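MgGH51 (PDB 6ZPZ) is an alpha-L-arabinofuranosidase, probably of glycoside hydrolase family 51, that cleaves terminal arabinofuranose units from arabinose-containing glycosides. Local coordinates at residues Y18-E23 / A218-S223; G229-E234 / Y293-T298; Y479-Q484 / T492-S497. One frame throughout, in Å; residues are numbered along the deposited sequence.

Interaction 1: residues Y18-E23 / A218-S223. With LX5 ([(1~{S},2~{S},3~{S},4~{S})-2-(hydroxymethyl)-3,4-bis(oxidanyl)cyclopentyl] hydrogen sulfate), chain G.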
# COMPACT_ATOMS: atom_id res chain seq x y z
N TYR A 18 -7.74 -13.56 -1.26
CA TYR A 18 -7.04 -12.69 -0.28
C TYR A 18 -5.98 -11.82 -0.95
O TYR A 18 -5.10 -12.30 -1.64
CB TYR A 18 -6.41 -13.50 0.85
CG TYR A 18 -7.42 -14.38 1.53
CD1 TYR A 18 -8.43 -13.84 2.33
CD2 TYR A 18 -7.43 -15.75 1.30
CE1 TYR A 18 -9.38 -14.64 2.94
CE2 TYR A 18 -8.38 -16.56 1.91
CZ TYR A 18 -9.33 -16.01 2.74
OH TYR A 18 -10.24 -16.84 3.31
N GLY A 19 -6.08 -10.51 -0.72
CA GLY A 19 -5.05 -9.63 -1.27
C GLY A 19 -5.06 -8.29 -0.58
O GLY A 19 -5.60 -8.20 0.53
N LEU A 20 -4.44 -7.31 -1.23
CA LEU A 20 -4.05 -6.05 -0.57
C LEU A 20 -4.78 -4.92 -1.25
O LEU A 20 -5.06 -5.02 -2.45
CB LEU A 20 -2.55 -5.82 -0.72
CG LEU A 20 -1.65 -6.91 -0.17
CD1 LEU A 20 -0.21 -6.44 -0.26
CD2 LEU A 20 -2.07 -7.27 1.24
N MET A 21 -5.05 -3.89 -0.49
CA MET A 21 -5.67 -2.66 -1.00
C MET A 21 -4.68 -1.58 -0.64
O MET A 21 -4.33 -1.45 0.52
CB MET A 21 -7.02 -2.39 -0.34
CG MET A 21 -7.69 -1.15 -0.87
SD MET A 21 -7.05 0.30 -0.02
CE MET A 21 -8.63 1.10 0.33
N PHE A 22 -4.23 -0.84 -1.64
CA PHE A 22 -3.16 0.15 -1.44
C PHE A 22 -3.59 1.48 -2.05
O PHE A 22 -3.99 1.57 -3.19
CB PHE A 22 -1.87 -0.32 -2.08
CG PHE A 22 -0.74 0.64 -1.82
CD1 PHE A 22 -0.52 1.69 -2.68
CD2 PHE A 22 0.06 0.53 -0.70
CE1 PHE A 22 0.53 2.58 -2.44
CE2 PHE A 22 1.09 1.43 -0.45
CZ PHE A 22 1.31 2.45 -1.32
N GLU A 23 -3.36 2.51 -1.28
CA GLU A 23 -3.19 3.86 -1.84
C GLU A 23 -2.11 4.52 -1.00
O GLU A 23 -1.80 3.97 0.06
CB GLU A 23 -4.50 4.61 -1.73
CG GLU A 23 -4.83 4.92 -0.28
CD GLU A 23 -6.22 5.48 -0.09
OE1 GLU A 23 -6.51 6.57 -0.64
OE2 GLU A 23 -6.97 4.85 0.61
N ALA A 218 4.75 -9.28 1.00
CA ALA A 218 4.92 -10.55 0.27
C ALA A 218 4.65 -11.71 1.23
O ALA A 218 4.05 -12.74 0.79
CB ALA A 218 6.29 -10.60 -0.33
N GLU A 219 5.04 -11.53 2.48
CA GLU A 219 4.94 -12.51 3.60
C GLU A 219 3.49 -12.98 3.71
O GLU A 219 3.27 -14.15 3.98
CB GLU A 219 5.41 -11.85 4.90
CG GLU A 219 5.38 -12.73 6.11
CD GLU A 219 5.82 -12.01 7.36
OE1 GLU A 219 6.65 -11.10 7.21
OE2 GLU A 219 5.34 -12.35 8.47
N MET A 220 2.56 -12.05 3.51
CA MET A 220 1.11 -12.27 3.76
C MET A 220 0.51 -13.17 2.67
O MET A 220 -0.68 -13.43 2.77
CB MET A 220 0.39 -10.92 3.77
CG MET A 220 -0.59 -10.73 4.89
SD MET A 220 -1.48 -9.17 4.71
CE MET A 220 -0.19 -8.18 3.93
N GLY A 221 1.28 -13.58 1.65
CA GLY A 221 0.83 -14.41 0.52
C GLY A 221 -0.39 -13.80 -0.19
O GLY A 221 -1.32 -14.49 -0.57
N PRO A 222 -0.42 -12.49 -0.44
CA PRO A 222 -1.53 -11.90 -1.16
C PRO A 222 -1.54 -12.39 -2.61
O PRO A 222 -0.48 -12.63 -3.17
CB PRO A 222 -1.25 -10.40 -1.03
CG PRO A 222 0.26 -10.32 -1.00
CD PRO A 222 0.68 -11.53 -0.20
N SER A 223 -2.72 -12.41 -3.21
CA SER A 223 -2.92 -12.84 -4.62
C SER A 223 -3.14 -11.59 -5.46
O SER A 223 -3.03 -11.68 -6.67
CB SER A 223 -4.10 -13.77 -4.78
OG SER A 223 -5.28 -13.19 -4.22
C1 LX5 G . -11.71 4.68 2.92
C2 LX5 G . -12.30 4.06 1.68
C6 LX5 G . -9.18 4.51 3.57
C5 LX5 G . -10.25 5.03 2.60
C3 LX5 G . -11.48 4.48 0.50
C4 LX5 G . -10.10 4.63 1.14
O7 LX5 G . -9.09 3.08 3.56
O8 LX5 G . -9.38 5.74 0.61
O9 LX5 G . -11.58 3.56 -0.60
O10 LX5 G . -12.53 5.84 2.93
S11 LX5 G . -13.03 6.41 4.21
O12 LX5 G . -11.68 6.72 4.70
O13 LX5 G . -13.89 7.58 4.04
O14 LX5 G . -13.80 5.30 4.84
O HOH W 1 -6.04 -15.77 -2.42
O HOH W 2 -3.45 -15.29 -1.49

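Interaction 2: residues G229-E234 / Y293-T298. With LX5 ([(1~{S},2~{S},3~{S},4~{S})-2-(hydroxymethyl)-3,4-bis(oxidanyl)cyclopentyl] hydrogen sulfate), chain G.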
# COMPACT_ATOMS: atom_id res chain seq x y z
N GLY A 229 -6.00 3.55 -5.73
CA GLY A 229 -6.89 3.92 -4.62
C GLY A 229 -8.32 3.46 -4.86
O GLY A 229 -8.65 3.01 -5.95
N GLY A 230 -9.20 3.66 -3.87
CA GLY A 230 -8.96 4.55 -2.75
C GLY A 230 -9.21 6.03 -3.06
O GLY A 230 -9.23 6.45 -4.19
N ASN A 231 -9.44 6.81 -2.02
CA ASN A 231 -9.62 8.27 -2.10
C ASN A 231 -8.48 8.87 -2.90
O ASN A 231 -8.74 9.79 -3.64
CB ASN A 231 -9.72 8.90 -0.72
CG ASN A 231 -11.04 8.59 -0.06
OD1 ASN A 231 -11.83 7.82 -0.59
ND2 ASN A 231 -11.26 9.18 1.09
N ASN A 232 -7.26 8.37 -2.74
CA ASN A 232 -6.08 8.99 -3.37
C ASN A 232 -6.17 8.94 -4.91
O ASN A 232 -5.44 9.73 -5.56
CB ASN A 232 -4.79 8.39 -2.86
CG ASN A 232 -3.63 9.36 -2.92
OD1 ASN A 232 -3.71 10.46 -2.36
ND2 ASN A 232 -2.55 8.94 -3.56
N LEU A 233 -7.00 8.08 -5.49
CA LEU A 233 -7.25 8.08 -6.96
C LEU A 233 -7.97 9.37 -7.37
O LEU A 233 -7.76 9.86 -8.49
CB LEU A 233 -8.17 6.91 -7.27
CG LEU A 233 -8.63 6.81 -8.71
CD1 LEU A 233 -7.48 6.42 -9.64
CD2 LEU A 233 -9.78 5.80 -8.80
N GLU A 234 -8.87 9.82 -6.51
CA GLU A 234 -9.95 10.73 -6.96
C GLU A 234 -9.44 12.16 -7.13
O GLU A 234 -9.96 12.86 -7.97
CB GLU A 234 -11.11 10.66 -6.00
CG GLU A 234 -11.81 9.33 -6.13
CD GLU A 234 -13.05 9.22 -5.29
OE1 GLU A 234 -14.12 9.11 -5.88
OE2 GLU A 234 -12.91 9.19 -4.05
N TYR A 293 -15.33 11.84 -11.03
CA TYR A 293 -15.69 12.43 -9.73
C TYR A 293 -14.43 12.67 -8.89
O TYR A 293 -13.47 11.85 -8.92
CB TYR A 293 -16.68 11.53 -9.00
CG TYR A 293 -16.96 11.98 -7.59
CD1 TYR A 293 -17.98 12.87 -7.31
CD2 TYR A 293 -16.20 11.52 -6.53
CE1 TYR A 293 -18.27 13.27 -6.01
CE2 TYR A 293 -16.46 11.92 -5.23
CZ TYR A 293 -17.49 12.81 -4.96
OH TYR A 293 -17.72 13.21 -3.67
N SER A 294 -14.41 13.80 -8.20
CA SER A 294 -13.34 14.14 -7.23
C SER A 294 -13.95 14.55 -5.89
O SER A 294 -15.19 14.86 -5.82
CB SER A 294 -12.41 15.16 -7.80
OG SER A 294 -13.15 16.29 -8.23
N LEU A 295 -13.12 14.53 -4.83
CA LEU A 295 -13.60 14.51 -3.44
C LEU A 295 -14.19 15.86 -3.05
O LEU A 295 -14.94 15.85 -2.11
CB LEU A 295 -12.46 14.08 -2.54
CG LEU A 295 -12.15 12.59 -2.70
CD1 LEU A 295 -10.71 12.31 -2.37
CD2 LEU A 295 -13.09 11.78 -1.82
N GLY A 296 -13.91 16.94 -3.78
CA GLY A 296 -14.61 18.23 -3.63
C GLY A 296 -16.10 18.14 -3.95
O GLY A 296 -16.82 19.12 -3.71
N GLY A 297 -16.57 17.05 -4.55
CA GLY A 297 -17.99 16.83 -4.86
C GLY A 297 -18.35 17.06 -6.32
O GLY A 297 -19.53 16.90 -6.61
N THR A 298 -17.42 17.47 -7.18
CA THR A 298 -17.68 17.75 -8.62
C THR A 298 -17.72 16.43 -9.39
O THR A 298 -16.70 15.68 -9.42
CB THR A 298 -16.65 18.68 -9.27
OG1 THR A 298 -16.69 19.98 -8.71
CG2 THR A 298 -16.87 18.90 -10.75
C1 LX5 G . -11.71 4.68 2.92
C2 LX5 G . -12.30 4.06 1.68
C6 LX5 G . -9.18 4.51 3.57
C5 LX5 G . -10.25 5.03 2.60
C3 LX5 G . -11.48 4.48 0.50
C4 LX5 G . -10.10 4.63 1.14
O7 LX5 G . -9.09 3.08 3.56
O8 LX5 G . -9.38 5.74 0.61
O9 LX5 G . -11.58 3.56 -0.60
O10 LX5 G . -12.53 5.84 2.93
S11 LX5 G . -13.03 6.41 4.21
O12 LX5 G . -11.68 6.72 4.70
O13 LX5 G . -13.89 7.58 4.04
O14 LX5 G . -13.80 5.30 4.84

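Interaction 3: residues Y479-Q484 / T492-S497. With LX5 ([(1~{S},2~{S},3~{S},4~{S})-2-(hydroxymethyl)-3,4-bis(oxidanyl)cyclopentyl] hydrogen sulfate), chain G.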
# COMPACT_ATOMS: atom_id res chain seq x y z
N TYR A 479 -8.22 -6.01 3.55
CA TYR A 479 -8.19 -5.08 4.69
C TYR A 479 -7.75 -3.72 4.18
O TYR A 479 -6.90 -3.65 3.28
CB TYR A 479 -7.22 -5.57 5.74
CG TYR A 479 -7.28 -4.84 7.05
CD1 TYR A 479 -6.61 -3.63 7.21
CD2 TYR A 479 -7.86 -5.42 8.18
CE1 TYR A 479 -6.58 -3.00 8.44
CE2 TYR A 479 -7.83 -4.80 9.42
CZ TYR A 479 -7.21 -3.56 9.55
OH TYR A 479 -7.17 -2.92 10.74
N ALA A 480 -8.22 -2.66 4.82
CA ALA A 480 -7.75 -1.32 4.48
C ALA A 480 -7.84 -0.41 5.70
O ALA A 480 -8.76 -0.50 6.50
CB ALA A 480 -8.54 -0.77 3.32
N PRO A 481 -6.93 0.55 5.86
CA PRO A 481 -5.77 0.67 5.00
C PRO A 481 -4.69 -0.38 5.30
O PRO A 481 -4.64 -0.88 6.38
CB PRO A 481 -5.22 2.06 5.31
CG PRO A 481 -6.39 2.78 5.94
CD PRO A 481 -7.12 1.71 6.73
N LEU A 482 -3.77 -0.56 4.36
CA LEU A 482 -2.71 -1.58 4.43
C LEU A 482 -1.58 -1.07 5.32
O LEU A 482 -1.08 -1.84 6.12
CB LEU A 482 -2.21 -1.83 3.02
CG LEU A 482 -1.11 -2.87 2.85
CD1 LEU A 482 -1.50 -4.21 3.41
CD2 LEU A 482 -0.76 -2.98 1.39
N LEU A 483 -1.13 0.17 5.11
CA LEU A 483 0.16 0.67 5.63
C LEU A 483 0.00 1.96 6.42
O LEU A 483 -0.81 2.79 6.06
CB LEU A 483 1.12 0.89 4.45
CG LEU A 483 1.75 -0.40 3.90
CD1 LEU A 483 2.60 -0.08 2.68
CD2 LEU A 483 2.59 -1.14 4.93
N GLN A 484 0.86 2.15 7.39
CA GLN A 484 0.82 3.31 8.29
C GLN A 484 2.24 3.69 8.71
O GLN A 484 2.92 2.89 9.42
CB GLN A 484 0.02 3.01 9.55
CG GLN A 484 -0.02 4.15 10.55
CD GLN A 484 -0.51 3.71 11.90
OE1 GLN A 484 -0.62 2.51 12.19
NE2 GLN A 484 -0.80 4.68 12.74
N THR A 492 -6.41 5.21 11.37
CA THR A 492 -6.16 3.96 12.12
C THR A 492 -7.47 3.20 12.20
O THR A 492 -8.56 3.76 12.06
CB THR A 492 -5.61 4.26 13.52
OG1 THR A 492 -6.63 4.85 14.32
CG2 THR A 492 -4.44 5.22 13.52
N PRO A 493 -7.44 1.87 12.41
CA PRO A 493 -6.21 1.09 12.42
C PRO A 493 -5.75 0.70 11.01
O PRO A 493 -6.51 0.73 10.05
CB PRO A 493 -6.63 -0.19 13.15
CG PRO A 493 -8.05 -0.34 12.72
CD PRO A 493 -8.62 1.05 12.61
N ASP A 494 -4.51 0.25 10.93
CA ASP A 494 -3.84 -0.09 9.66
C ASP A 494 -3.21 -1.46 9.81
O ASP A 494 -2.82 -1.83 10.92
CB ASP A 494 -2.83 0.99 9.31
CG ASP A 494 -3.51 2.33 9.30
OD1 ASP A 494 -4.28 2.56 8.37
OD2 ASP A 494 -3.25 3.10 10.22
N LEU A 495 -3.07 -2.19 8.70
CA LEU A 495 -2.63 -3.61 8.77
C LEU A 495 -1.16 -3.72 9.20
O LEU A 495 -0.81 -4.66 9.94
CB LEU A 495 -2.80 -4.28 7.41
CG LEU A 495 -2.90 -5.79 7.47
CD1 LEU A 495 -4.14 -6.18 8.25
CD2 LEU A 495 -2.94 -6.39 6.07
N VAL A 496 -0.34 -2.81 8.72
CA VAL A 496 1.12 -2.88 8.89
C VAL A 496 1.58 -1.47 9.16
O VAL A 496 1.21 -0.57 8.36
CB VAL A 496 1.82 -3.49 7.68
CG1 VAL A 496 3.33 -3.36 7.83
CG2 VAL A 496 1.44 -4.94 7.51
N SER A 497 2.30 -1.29 10.27
CA SER A 497 2.79 0.04 10.64
C SER A 497 4.31 0.06 10.59
O SER A 497 4.96 -1.01 10.69
CB SER A 497 2.24 0.45 11.99
OG SER A 497 0.84 0.24 12.03
C1 LX5 G . -11.71 4.68 2.92
C2 LX5 G . -12.30 4.06 1.68
C6 LX5 G . -9.18 4.51 3.57
C5 LX5 G . -10.25 5.03 2.60
C3 LX5 G . -11.48 4.48 0.50
C4 LX5 G . -10.10 4.63 1.14
O7 LX5 G . -9.09 3.08 3.56
O8 LX5 G . -9.38 5.74 0.61
O9 LX5 G . -11.58 3.56 -0.60
O10 LX5 G . -12.53 5.84 2.93
S11 LX5 G . -13.03 6.41 4.21
O12 LX5 G . -11.68 6.72 4.70
O13 LX5 G . -13.89 7.58 4.04
O14 LX5 G . -13.80 5.30 4.84
O HOH W 3 -8.97 0.65 9.26
O HOH W 4 -2.83 1.23 13.06

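Interaction 1: residues Y18-E23 / A218-S223
Ser223 grips the carbonyl oxygen of Tyr18 with two bonds. Its backbone N donates to Tyr18 O over 2.9 Å, in the carbonyl plane, whereas Ser223 OG donates to Tyr18 O over 2.7 Å from well above that plane. The hydroxyl can do so because OG is folded in between its own backbone N and carbonyl carbon (chi1 54°). A water that accepts from Tyr18 N and donates to Ser223 OG links the two segments once more, while the phenol end of Tyr18 turns away to Glu468.

Leu20 supplies the apolar half of the contact. From CB the chain swings beside the backbone N (chi1 -58°), which lays the branch point against Pro222: CG of Leu20 rests 3.6 Å from CB of Pro222. Leu20 CD1 runs on to Pro222 CG at 4.0 Å. CD2 takes the other direction and meets the thioether end of Met220, although its exact spacing there is doubtful, since Met220 has two conformers. Gly19 CA also lies 3.9 Å from Pro222 CB.

Gly221, with positive phi, leads the chain out of helix 211-219 and into strand 224-227, next to strand 20-21. Backbone hydrogen bonds of Leu20 with Phe224 and of Gly19 with Ala477 place the contact in the fold: this is the run-in to the first two strands of a (beta/alpha)8 barrel, with Gly19 also bonded to the last strand, 474-479.

Interaction 2: residues G229-E234 / Y293-T298
Glu234 and Leu295 both set CG beside the backbone N (chi1 -71° for Glu234), and Glu234 then runs on extended, so that its carboxylate enters the corner between Leu295 and the Tyr293 ring. The segments follow barrel strands 224-227 and 284-289, the first as a short, weakly bonded helical turn, the second as a loop, on the side of the (beta/alpha)8 fold where the active site lies. No hydrogen bond joins them directly.

Glu234 OE1 comes in at the edge of the Tyr293 ring, in its plane, 3.2 Å from CD2, with carboxylate and ring turned 45° against each other. The other oxygen, OE2, accepts from Asn350 ND2 and lies against Leu295, whose side chain crosses that of Glu234 at about a right angle; Leu295 CD2 is 3.4 Å from Glu234 OE2. The second methyl, Leu295 CD1, packs on Asn231 O at 3.4 Å. Ser294 CB abuts Glu234 O, which takes a bond from Trp290, and a type I turn from Ser294 to Gly297 folds the loop back.

Asn231 OD1 accepts from the same Asn350 ND2 and so helps fix the amide that binds LX5 through its oxygen. With an alanine here, Asn350 would probably lose one of its two acceptors and be freer to turn away from the ligand. The cis peptide before Gly230 precedes a backbone donor of the site: Asn231 N reaches LX5 O8 over 2.8 Å, nearly straight at 171°.

Interaction 3: residues Y479-Q484 / T492-S497
Leu495 lies over one face of the Tyr479 ring, its CD1 3.7 Å from the ring centroid and only 14° off the normal, a clear CH-pi contact. Both residues lie just ahead of a parallel strand pair, 483-485 with 496-498, in a small mixed sheet that follows the last barrel strand. Tyr479 CG is anti to the backbone N (chi1 -170°), which takes the phenol end to Pro493, Tyr479 OH 3.4 Å from Pro493 CG, the two side chains crossing at about a right angle. The other methyl, Leu495 CD2, meets Leu482 CD1, the two side chains crossing obliquely. Further along, Leu483 and Val496 stand side by side and point the same way, with Leu483 CD2 3.7 Å from Val496 CB; helix 211-219 packs on both.

The backbones join through Leu495 N to Pro481 O at 3.1 Å, followed by weak bonds from Val496 N to Leu482 O and from Gln484 N to Val496 O. Each segment also has a cis proline, Pro481 and Pro493, and a water donates to both Ala480 O and Pro493 O.

On the other face of the sheet from Leu483, the extended Gln484 crosses Asp494 at about a right angle, amide and carboxylate planes 58° apart. Gln484 OE1 is served by a water, which accepts from Asp494 N, and by Ser497 OG, which donates to Gln484 OE1 over 2.7 Å, tilted somewhat from the amide plane.

Overall arrangement
All three contacts converge on LX5, which sits at the mouth of the barrel. Interaction 1 sends Glu23, just past its strand, to accept from LX5 O8 (Glu23 OE2 to O8, 2.6 Å), the hydroxyl that interaction 2 also holds, while interaction 3 lines the hydroxymethyl side, Pro481 CG lying 3.6 Å from LX5 O7. Tyr402, Asn350 and Glu429 complete the polar grip. Although the centres of interactions 1 and 2 are 23 Å apart, Glu23 OE1 meets Asn232 N at 2.9 Å, probably a hydrogen bond. Interactions 1 and 3 pack directly, with Met21 CE 3.5 Å from Ala480 CB, whereas interactions 2 and 3 stay about 8 Å apart at their nearest atoms.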